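Local coordinates for protein halotolerant alpha-type carbonic anhydrase (dCA II) (Dunaliella salina, PDB 1Y7W) that probably catalyses the reversible hydration of carbon dioxide to bicarbonate as a salt-tolerant, zinc-dependent alpha-type carbonic anhydrase, at residues L112-I115 with T120-S123. Residues are numbered along the deposited sequence; the frame is centred on the assembly and turned at random.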
loop_
_atom_site.group_PDB
_atom_site.type_symbol
_atom_site.label_atom_id
_atom_site.label_comp_id
_atom_site.label_asym_id
_atom_site.label_seq_id
_atom_site.Cartn_x
_atom_site.Cartn_y
_atom_site.Cartn_z
ATOM N N LEU A 112 8.602 11.398 12.431
ATOM C CA LEU A 112 8.608 10.206 11.582
ATOM C C LEU A 112 8.421 8.910 12.387
ATOM O O LEU A 112 8.839 8.803 13.550
ATOM C CB LEU A 112 9.910 10.133 10.846
ATOM C CG LEU A 112 10.144 11.295 9.836
ATOM C CD1 LEU A 112 11.492 11.064 9.155
ATOM C CD2 LEU A 112 9.037 11.334 8.778
ATOM N N PRO A 113 7.766 7.917 11.781
ATOM C CA PRO A 113 7.578 6.655 12.506
ATOM C C PRO A 113 8.935 5.971 12.567
ATOM O O PRO A 113 9.801 6.244 11.733
ATOM C CB PRO A 113 6.572 5.877 11.602
ATOM C CG PRO A 113 6.812 6.461 10.222
ATOM C CD PRO A 113 6.995 7.948 10.521
ATOM N N THR A 114 9.141 5.088 13.552
ATOM C CA THR A 114 10.406 4.373 13.616
ATOM C C THR A 114 10.194 2.859 13.774
ATOM O O THR A 114 9.178 2.400 14.289
ATOM C CB THR A 114 11.299 4.814 14.835
ATOM O OG1 THR A 114 10.620 4.495 16.057
ATOM C CG2 THR A 114 11.540 6.331 14.811
ATOM N N ILE A 115 11.202 2.109 13.371
ATOM C CA ILE A 115 11.177 0.655 13.582
ATOM C C ILE A 115 12.604 0.262 13.922
ATOM O O ILE A 115 13.564 0.772 13.291
ATOM C CB ILE A 115 10.761 -0.132 12.315
ATOM C CG1 ILE A 115 9.403 0.399 11.803
ATOM C CG2 ILE A 115 10.680 -1.698 12.665
ATOM C CD1 ILE A 115 8.978 -0.272 10.421
ATOM N N THR A 120 18.992 -1.659 15.284
ATOM C CA THR A 120 19.130 -0.229 15.085
ATOM C C THR A 120 17.757 0.406 14.877
ATOM O O THR A 120 16.957 -0.061 14.034
ATOM C CB THR A 120 19.968 0.072 13.826
ATOM O OG1 THR A 120 21.280 -0.483 13.975
ATOM C CG2 THR A 120 20.101 1.577 13.614
ATOM N N THR A 121 17.484 1.474 15.619
ATOM C CA THR A 121 16.205 2.142 15.462
ATOM C C THR A 121 16.296 2.992 14.184
ATOM O O THR A 121 17.154 3.878 14.069
ATOM C CB THR A 121 15.905 3.007 16.698
ATOM O OG1 THR A 121 15.757 2.143 17.851
ATOM C CG2 THR A 121 14.638 3.842 16.500
ATOM N N LYS A 122 15.428 2.733 13.215
ATOM C CA LYS A 122 15.480 3.530 12.002
ATOM C C LYS A 122 14.229 4.367 11.835
ATOM O O LYS A 122 13.152 3.983 12.262
ATOM C CB LYS A 122 15.655 2.642 10.791
ATOM C CG LYS A 122 17.005 1.902 10.730
ATOM C CD LYS A 122 16.966 0.937 9.555
ATOM C CE LYS A 122 18.303 0.141 9.400
ATOM N NZ LYS A 122 19.120 0.544 8.211
ATOM N N SER A 123 14.368 5.537 11.225
ATOM C CA SER A 123 13.189 6.408 10.972
ATOM C C SER A 123 12.701 6.115 9.547
ATOM O O SER A 123 13.526 5.833 8.663
ATOM C CB SER A 123 13.611 7.884 11.061
ATOM O OG SER A 123 13.777 8.239 12.416
#
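Ile115 and Lys122 form an antiparallel hydrogen-bonded pair, with Ile115 N donating to Lys122 O (2.9 Å) and Lys122 N returning a shorter bond to Ile115 O (2.7 Å). Next to it, Thr114 and Ser123 make a non-hydrogen-bonded pair, where Thr114 CA comes within 3.1 Å of Lys122 O in a CA-H...O contact. In Thr114 a chi1 of 63° puts OG1 between the backbone N and the carbonyl carbon and leaves CG2 anti to that carbon, from where the methyl reaches Ser123 OG at 3.8 Å. Diagonally across, Thr121 CG2 packs against Thr114 CB at 3.9 Å. Leu112 extends CD1 to Ser123 CB and also rests on Val125. On the face shared with Ile115, Lys122 sets CB against Ile115 O, then carries its ammonium group (NZ) away to a salt bridge with Glu155 of the neighbouring strand 147-155. The pairing belongs to the beta hairpin of strands 114-117 and 120-133, at one edge of the central sheet of the carbonic anhydrase fold. Cohesion here therefore rests mainly on main-chain bonds, supplemented by light methyl and hydroxyl packing, while the Lys122-Glu155 salt bridge links the hairpin to strand 147-155.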